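Local structure of restriction endonuclease EcoP15I, modification subunit (Escherichia coli, 4ZCF) at residues A[218-223]-A[245-250]; A[189-194]-A[251-256]. The protein methylates one adenine in the DNA recognition site CAGCAG, using S-adenosylmethionine as methyl donor, and is needed with its partner subunit for DNA restriction. All coordinates share one frame; numbering follows the deposited sequence.

Contact 1: A[218-223]-A[245-250]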
ATOM      1  N   GLN A 218       1.842   1.212  -5.378  1.00 39.56           N
ATOM      2  CA  GLN A 218       1.614  -0.142  -5.879  1.00 39.32           C
ATOM      3  C   GLN A 218       0.758  -0.967  -4.879  1.00 41.69           C
ATOM      4  O   GLN A 218       0.122  -1.975  -5.252  1.00 40.38           O
ATOM      5  CB  GLN A 218       2.962  -0.830  -6.134  1.00 40.08           C
ATOM      6  N   ASN A 219       0.740  -0.507  -3.607  1.00 35.93           N
ATOM      7  CA  ASN A 219       0.014  -1.154  -2.514  1.00 33.85           C
ATOM      8  C   ASN A 219      -1.332  -0.512  -2.236  1.00 34.96           C
ATOM      9  O   ASN A 219      -1.992  -0.896  -1.283  1.00 34.25           O
ATOM     10  CB  ASN A 219       0.898  -1.273  -1.263  1.00 31.41           C
ATOM     11  CG  ASN A 219       2.116  -2.134  -1.479  1.00 38.68           C
ATOM     12  OD1 ASN A 219       2.040  -3.304  -1.908  1.00 35.53           O
ATOM     13  ND2 ASN A 219       3.273  -1.564  -1.215  1.00 27.02           N
ATOM     14  N   HIS A 220      -1.761   0.457  -3.072  1.00 30.68           N
ATOM     15  CA  HIS A 220      -3.099   1.027  -2.944  1.00 29.30           C
ATOM     16  C   HIS A 220      -4.083  -0.080  -3.420  1.00 35.11           C
ATOM     17  O   HIS A 220      -3.859  -0.683  -4.482  1.00 35.43           O
ATOM     18  CB  HIS A 220      -3.228   2.302  -3.782  1.00 28.97           C
ATOM     19  CG  HIS A 220      -4.607   2.904  -3.796  1.00 32.37           C
ATOM     20  ND1 HIS A 220      -5.319   3.065  -4.982  1.00 34.41           N
ATOM     21  CD2 HIS A 220      -5.366   3.364  -2.778  1.00 33.52           C
ATOM     22  CE1 HIS A 220      -6.467   3.623  -4.640  1.00 33.21           C
ATOM     23  NE2 HIS A 220      -6.541   3.824  -3.329  1.00 33.24           N
ATOM     24  N   VAL A 221      -5.111  -0.398  -2.599  1.00 30.64           N
ATOM     25  CA  VAL A 221      -6.128  -1.403  -2.919  1.00 29.47           C
ATOM     26  C   VAL A 221      -7.313  -0.769  -3.736  1.00 34.22           C
ATOM     27  O   VAL A 221      -7.768  -1.324  -4.755  1.00 34.58           O
ATOM     28  CB  VAL A 221      -6.561  -2.164  -1.635  1.00 33.02           C
ATOM     29  CG1 VAL A 221      -7.839  -2.969  -1.839  1.00 32.94           C
ATOM     30  CG2 VAL A 221      -5.440  -3.069  -1.133  1.00 32.57           C
ATOM     31  N   GLY A 222      -7.744   0.410  -3.293  1.00 28.66           N
ATOM     32  CA  GLY A 222      -8.825   1.186  -3.878  1.00 26.14           C
ATOM     33  C   GLY A 222      -9.420   2.091  -2.826  1.00 30.89           C
ATOM     34  O   GLY A 222      -9.009   2.054  -1.657  1.00 30.77           O
ATOM     35  N   ASP A 223     -10.365   2.948  -3.249  1.00 27.32           N
ATOM     36  CA  ASP A 223     -11.079   3.869  -2.380  1.00 26.11           C
ATOM     37  C   ASP A 223     -12.524   3.566  -2.510  1.00 31.77           C
ATOM     38  O   ASP A 223     -12.994   3.225  -3.598  1.00 29.05           O
ATOM     39  CB  ASP A 223     -10.786   5.340  -2.714  1.00 27.68           C
ATOM     40  CG  ASP A 223      -9.292   5.649  -2.774  1.00 42.13           C
ATOM     41  OD1 ASP A 223      -8.539   5.186  -1.854  1.00 41.63           O
ATOM     42  OD2 ASP A 223      -8.858   6.300  -3.760  1.00 47.92           O
ATOM     43  N   ILE A 245     -10.214   5.087   2.255  1.00 33.92           N
ATOM     44  CA  ILE A 245      -9.016   4.733   1.496  1.00 34.40           C
ATOM     45  C   ILE A 245      -8.496   3.380   2.035  1.00 35.40           C
ATOM     46  O   ILE A 245      -8.556   3.143   3.230  1.00 34.84           O
ATOM     47  CB  ILE A 245      -7.927   5.845   1.398  1.00 39.04           C
ATOM     48  CG1 ILE A 245      -6.995   5.856   2.582  1.00 41.36           C
ATOM     49  CG2 ILE A 245      -8.496   7.246   1.109  1.00 41.42           C
ATOM     50  CD1 ILE A 245      -5.693   6.507   2.247  1.00 61.50           C
ATOM     51  N   VAL A 246      -8.085   2.467   1.148  1.00 30.88           N
ATOM     52  CA  VAL A 246      -7.643   1.117   1.532  1.00 29.94           C
ATOM     53  C   VAL A 246      -6.237   0.859   0.968  1.00 36.03           C
ATOM     54  O   VAL A 246      -5.975   1.167  -0.195  1.00 38.53           O
ATOM     55  CB  VAL A 246      -8.676   0.038   1.074  1.00 31.69           C
ATOM     56  CG1 VAL A 246      -8.329  -1.341   1.603  1.00 31.15           C
ATOM     57  CG2 VAL A 246     -10.097   0.412   1.474  1.00 30.94           C
ATOM     58  N   TYR A 247      -5.325   0.364   1.802  1.00 30.88           N
ATOM     59  CA  TYR A 247      -3.954   0.025   1.402  1.00 30.36           C
ATOM     60  C   TYR A 247      -3.607  -1.323   2.015  1.00 34.75           C
ATOM     61  O   TYR A 247      -4.255  -1.771   2.947  1.00 32.10           O
ATOM     62  CB  TYR A 247      -2.922   1.102   1.845  1.00 31.07           C
ATOM     63  CG  TYR A 247      -2.834   2.333   0.958  1.00 31.09           C
ATOM     64  CD1 TYR A 247      -3.842   3.294   0.961  1.00 32.23           C
ATOM     65  CD2 TYR A 247      -1.735   2.546   0.129  1.00 31.22           C
ATOM     66  CE1 TYR A 247      -3.787   4.405   0.125  1.00 29.64           C
ATOM     67  CE2 TYR A 247      -1.671   3.655  -0.715  1.00 31.55           C
ATOM     68  CZ  TYR A 247      -2.691   4.593  -0.696  1.00 32.13           C
ATOM     69  OH  TYR A 247      -2.621   5.725  -1.466  1.00 33.17           O
ATOM     70  N   THR A 248      -2.609  -1.975   1.455  1.00 34.80           N
ATOM     71  CA  THR A 248      -2.107  -3.268   1.894  1.00 34.89           C
ATOM     72  C   THR A 248      -0.644  -3.099   2.297  1.00 39.56           C
ATOM     73  O   THR A 248      -0.033  -2.095   1.922  1.00 38.99           O
ATOM     74  CB  THR A 248      -2.371  -4.331   0.809  1.00 37.49           C
ATOM     75  OG1 THR A 248      -1.960  -5.612   1.273  1.00 35.05           O
ATOM     76  CG2 THR A 248      -1.721  -4.011  -0.512  1.00 33.69           C
ATOM     77  N   LYS A 249      -0.095  -4.030   3.112  1.00 36.60           N
ATOM     78  CA  LYS A 249       1.320  -3.952   3.485  1.00 35.69           C
ATOM     79  C   LYS A 249       2.152  -4.418   2.290  1.00 37.82           C
ATOM     80  O   LYS A 249       3.088  -3.740   1.876  1.00 36.29           O
ATOM     81  CB  LYS A 249       1.622  -4.798   4.723  1.00 37.62           C
ATOM     82  CG  LYS A 249       2.582  -4.094   5.660  1.00 40.58           C
ATOM     83  CD  LYS A 249       4.036  -4.470   5.448  1.00 38.99           C
ATOM     84  CE  LYS A 249       4.894  -4.010   6.605  1.00 41.16           C
ATOM     85  NZ  LYS A 249       4.597  -4.757   7.875  1.00 40.93           N
ATOM     86  N   ASN A 250       1.742  -5.541   1.697  1.00 35.31           N
ATOM     87  CA  ASN A 250       2.359  -6.118   0.517  1.00 36.10           C
ATOM     88  C   ASN A 250       1.276  -6.609  -0.424  1.00 41.06           C
ATOM     89  O   ASN A 250       0.670  -7.654  -0.154  1.00 39.61           O
ATOM     90  CB  ASN A 250       3.283  -7.284   0.902  1.00 36.80           C
ATOM     91  CG  ASN A 250       4.176  -7.768  -0.199  1.00 52.65           C
ATOM     92  OD1 ASN A 250       4.029  -7.417  -1.371  1.00 42.90           O
ATOM     93  ND2 ASN A 250       5.116  -8.615   0.163  1.00 52.68           N
TER

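Contact 2: A[189-194]-A[251-256]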
ATOM      1  N   MET A 189       1.302  -4.374  10.772  1.00 35.79           N
ATOM      2  CA  MET A 189       0.567  -5.043   9.719  1.00 33.18           C
ATOM      3  C   MET A 189       1.248  -6.259   9.206  1.00 38.80           C
ATOM      4  O   MET A 189       2.393  -6.197   8.765  1.00 39.96           O
ATOM      5  CB  MET A 189       0.335  -4.077   8.559  1.00 35.00           C
ATOM      6  CG  MET A 189      -0.676  -3.005   8.860  1.00 39.06           C
ATOM      7  SD  MET A 189      -0.825  -1.745   7.574  1.00 43.49           S
ATOM      8  CE  MET A 189      -1.492  -2.730   6.293  1.00 40.21           C
ATOM      9  N   ARG A 190       0.496  -7.359   9.148  1.00 36.96           N
ATOM     10  CA  ARG A 190       0.882  -8.624   8.518  1.00 35.99           C
ATOM     11  C   ARG A 190       1.093  -8.294   7.018  1.00 43.33           C
ATOM     12  O   ARG A 190       0.460  -7.358   6.500  1.00 44.12           O
ATOM     13  CB  ARG A 190      -0.304  -9.581   8.631  1.00 31.51           C
ATOM     14  CG  ARG A 190      -0.129 -10.768   9.560  1.00 30.35           C
ATOM     15  CD  ARG A 190      -1.476 -11.393   9.944  1.00 37.43           C
ATOM     16  NE  ARG A 190      -2.104 -12.120   8.837  1.00 45.67           N
ATOM     17  CZ  ARG A 190      -3.126 -12.973   8.962  1.00 61.39           C
ATOM     18  NH1 ARG A 190      -3.665 -13.212  10.157  1.00 39.04           N
ATOM     19  NH2 ARG A 190      -3.620 -13.592   7.891  1.00 44.49           N
ATOM     20  N   GLU A 191       1.958  -9.037   6.321  1.00 40.08           N
ATOM     21  CA  GLU A 191       2.209  -8.782   4.893  1.00 39.76           C
ATOM     22  C   GLU A 191       0.923  -8.842   4.051  1.00 42.25           C
ATOM     23  O   GLU A 191       0.747  -8.049   3.137  1.00 42.55           O
ATOM     24  CB  GLU A 191       3.264  -9.743   4.357  1.00 41.32           C
ATOM     25  CG  GLU A 191       4.651  -9.444   4.906  1.00 54.92           C
ATOM     26  CD  GLU A 191       5.612  -8.861   3.890  1.00 77.35           C
ATOM     27  OE1 GLU A 191       6.235  -9.655   3.145  1.00 65.53           O
ATOM     28  OE2 GLU A 191       5.723  -7.614   3.819  1.00 67.88           O
ATOM     29  N   ASP A 192       0.014  -9.751   4.407  1.00 37.30           N
ATOM     30  CA  ASP A 192      -1.277  -9.979   3.752  1.00 35.44           C
ATOM     31  C   ASP A 192      -2.388  -9.083   4.353  1.00 36.52           C
ATOM     32  O   ASP A 192      -3.558  -9.292   4.069  1.00 34.50           O
ATOM     33  CB  ASP A 192      -1.639 -11.484   3.869  1.00 35.92           C
ATOM     34  CG  ASP A 192      -1.985 -12.016   5.255  1.00 45.03           C
ATOM     35  OD1 ASP A 192      -1.669 -11.331   6.264  1.00 46.43           O
ATOM     36  OD2 ASP A 192      -2.569 -13.110   5.336  1.00 50.03           O
ATOM     37  N   GLY A 193      -1.983  -8.161   5.236  1.00 33.21           N
ATOM     38  CA  GLY A 193      -2.824  -7.237   5.987  1.00 31.49           C
ATOM     39  C   GLY A 193      -3.168  -5.976   5.235  1.00 35.33           C
ATOM     40  O   GLY A 193      -2.573  -5.689   4.189  1.00 34.78           O
ATOM     41  N   THR A 194      -4.195  -5.247   5.747  1.00 33.41           N
ATOM     42  CA  THR A 194      -4.775  -4.034   5.152  1.00 32.96           C
ATOM     43  C   THR A 194      -5.128  -2.947   6.156  1.00 36.84           C
ATOM     44  O   THR A 194      -5.486  -3.237   7.287  1.00 38.26           O
ATOM     45  CB  THR A 194      -6.058  -4.363   4.338  1.00 38.89           C
ATOM     46  OG1 THR A 194      -6.925  -5.200   5.101  1.00 42.35           O
ATOM     47  CG2 THR A 194      -5.772  -4.999   2.991  1.00 30.87           C
ATOM     48  N   LYS A 251       1.086  -5.887  -1.562  1.00 38.46           N
ATOM     49  CA  LYS A 251       0.122  -6.227  -2.605  1.00 39.58           C
ATOM     50  C   LYS A 251       0.254  -7.652  -3.132  1.00 45.79           C
ATOM     51  O   LYS A 251      -0.744  -8.251  -3.527  1.00 46.68           O
ATOM     52  CB  LYS A 251       0.187  -5.208  -3.749  1.00 43.67           C
ATOM     53  CG  LYS A 251      -1.010  -5.253  -4.714  1.00 57.51           C
ATOM     54  CD  LYS A 251      -2.273  -4.612  -4.179  1.00 59.77           C
ATOM     55  CE  LYS A 251      -3.367  -4.682  -5.207  1.00 76.43           C
ATOM     56  NZ  LYS A 251      -4.597  -3.974  -4.767  1.00 90.93           N
ATOM     57  N   GLU A 252       1.470  -8.201  -3.091  1.00 43.66           N
ATOM     58  CA  GLU A 252       1.824  -9.546  -3.545  1.00 43.93           C
ATOM     59  C   GLU A 252       1.302 -10.604  -2.586  1.00 48.62           C
ATOM     60  O   GLU A 252       0.880 -11.669  -3.032  1.00 50.27           O
ATOM     61  CB  GLU A 252       3.355  -9.681  -3.669  1.00 45.65           C
ATOM     62  CG  GLU A 252       4.024  -8.635  -4.551  1.00 61.84           C
ATOM     63  CD  GLU A 252       3.903  -8.862  -6.048  1.00 93.49           C
ATOM     64  OE1 GLU A 252       4.609  -9.754  -6.574  1.00104.91           O
ATOM     65  OE2 GLU A 252       3.119  -8.134  -6.699  1.00 82.11           O
ATOM     66  N   GLN A 253       1.320 -10.320  -1.273  1.00 43.86           N
ATOM     67  CA  GLN A 253       0.865 -11.279  -0.262  1.00 42.72           C
ATOM     68  C   GLN A 253      -0.618 -11.142   0.051  1.00 42.84           C
ATOM     69  O   GLN A 253      -1.197 -11.983   0.739  1.00 42.93           O
ATOM     70  CB  GLN A 253       1.741 -11.219   1.005  1.00 44.32           C
ATOM     71  CG  GLN A 253       3.211 -11.624   0.775  1.00 41.95           C
ATOM     72  CD  GLN A 253       3.344 -13.015   0.203  1.00 50.52           C
ATOM     73  OE1 GLN A 253       3.962 -13.228  -0.839  1.00 51.05           O
ATOM     74  NE2 GLN A 253       2.729 -13.984   0.831  1.00 36.81           N
ATOM     75  N   LEU A 254      -1.237 -10.114  -0.506  1.00 36.95           N
ATOM     76  CA  LEU A 254      -2.652  -9.839  -0.354  1.00 36.10           C
ATOM     77  C   LEU A 254      -3.473 -10.851  -1.149  1.00 41.95           C
ATOM     78  O   LEU A 254      -3.187 -11.131  -2.321  1.00 41.92           O
ATOM     79  CB  LEU A 254      -2.957  -8.399  -0.809  1.00 35.60           C
ATOM     80  CG  LEU A 254      -4.422  -7.938  -0.747  1.00 39.57           C
ATOM     81  CD1 LEU A 254      -4.927  -7.791   0.694  1.00 37.54           C
ATOM     82  CD2 LEU A 254      -4.597  -6.655  -1.521  1.00 41.73           C
ATOM     83  N   ILE A 255      -4.497 -11.397  -0.499  1.00 39.68           N
ATOM     84  CA  ILE A 255      -5.431 -12.342  -1.111  1.00 38.47           C
ATOM     85  C   ILE A 255      -6.028 -11.686  -2.364  1.00 41.66           C
ATOM     86  O   ILE A 255      -6.407 -10.507  -2.346  1.00 39.88           O
ATOM     87  CB  ILE A 255      -6.461 -12.870  -0.078  1.00 40.22           C
ATOM     88  CG1 ILE A 255      -7.155 -14.136  -0.571  1.00 40.24           C
ATOM     89  CG2 ILE A 255      -7.417 -11.791   0.407  1.00 40.28           C
ATOM     90  CD1 ILE A 255      -7.610 -15.027   0.511  1.00 45.51           C
ATOM     91  N   SER A 256      -5.959 -12.420  -3.472  1.00 38.66           N
ATOM     92  CA  SER A 256      -6.366 -11.965  -4.802  1.00 37.75           C
ATOM     93  C   SER A 256      -7.837 -11.495  -4.947  1.00 39.77           C
ATOM     94  O   SER A 256      -8.120 -10.643  -5.790  1.00 39.45           O
ATOM     95  CB  SER A 256      -6.021 -13.030  -5.835  1.00 39.34           C
ATOM     96  OG  SER A 256      -6.785 -14.199  -5.596  1.00 50.39           O
TER

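Contact 1: A[218-223]-A[245-250]
His220 and Tyr247 form a non-hydrogen-bonded antiparallel pair where strands 220-223 and 245-248 run at 167°, and Asp223 faces Ile245 in another such pair. The register slips by one between His220 and Gly222, marking a beta bulge in which Val221 and Gly222 share Val246. Val221 N donates to Val246 O (3.0 Å), and Val246 N to Gly222 O (3.0 Å). Beyond the bulge, Thr248 N donates to Asn219 O (3.0 Å). Strand 241-248, antiparallel to both its neighbours, lies between 193-199 and 220-227, towards the 391-393 edge of the Rossmann-like methyltransferase sheet. The Tyr247 ring lies with one face under the backbone of His220, CA sitting 3.9 Å from its centroid as a CH-pi contact. The imidazole meets the phenol ring obliquely, its CD2 lying 3.5 Å from Tyr247 CE1. The His220 ring, its CG turned opposite the backbone N (chi1 176°), runs along its own strand to Asp223, where NE2 donates almost straight to OD1 (2.8 Å) within the ring plane but from above the carboxylate plane. Tyr247 OH is hydrogen-bonded to Asp212 OD1 of helix 204-215, and with an alanine here Asp212 would probably lose that mate and His220 its aromatic support. Away from that ring, Val221 CB points toward the partner strand and packs 3.8 Å from Val246 CG1, while Val221 CG2 crosses Thr248; Ile237 of the second subunit covers both valines.

Contact 2: A[189-194]-A[251-256]
Gln253 meets the chain corner at Glu191 and Asp192, its CB lying 4.0 Å from Glu191 CB. Its own side chain bends at the second torsion (-57°), which carries the amide away from this contact. Gln253 O lies beside Asp192 CB (3.2 Å), a carbon, so this is packing and not a polar bond. The carboxylate of Asp192 is turned to Arg190 instead, which grips it side-on: NE reaches OD1 at 2.7 Å and NH2 reaches OD2 at 2.8 Å, both through syn lone pairs and near the guanidinium plane. The bridge links the first and third residues of a type I beta turn from Arg190 to Gly193, closed by Gly193 N to Arg190 O (2.9 Å), through which the chain enters strand 193-199 of the methyltransferase sheet. Leu254 follows, where chi1 near 179° and chi2 near 69° together bring CD1 to Thr194. That methyl touches Thr194 CG2 (3.7 Å) at about a right angle between the side chains, and it also lies 3.9 Å from Asp192 O. Leu254 rests on Thr248 and Val221 as well. Farther along, Ile255 O accepts a hydrogen bond from Asn236 of the second subunit, and Ser256 packs against a phosphate of the bound DNA.

Overall arrangement
Both contacts bear on the same sheet, where strands 241-248 and 193-199 are neighbours, and contact 1 is nested in the chain loop that contact 2 closes. Contact 1 is buried strand pairing, joined by backbone hydrogen bonds, with His220 and Tyr247 meeting obliquely beside the pairing. Contact 2 is smaller (228 against 472 Å²) and only partly buried; a loop there leans on a turn by van der Waals contact, and no polar bond joins its two segments; the Arg190-Asp192 salt bridge lies within one of them. They meet directly: Asn219 OD1 is 2.8 Å from Lys251 N, and Lys249 NZ is 2.8 Å from Met189 O, both probable hydrogen bonds. Each also touches the second subunit.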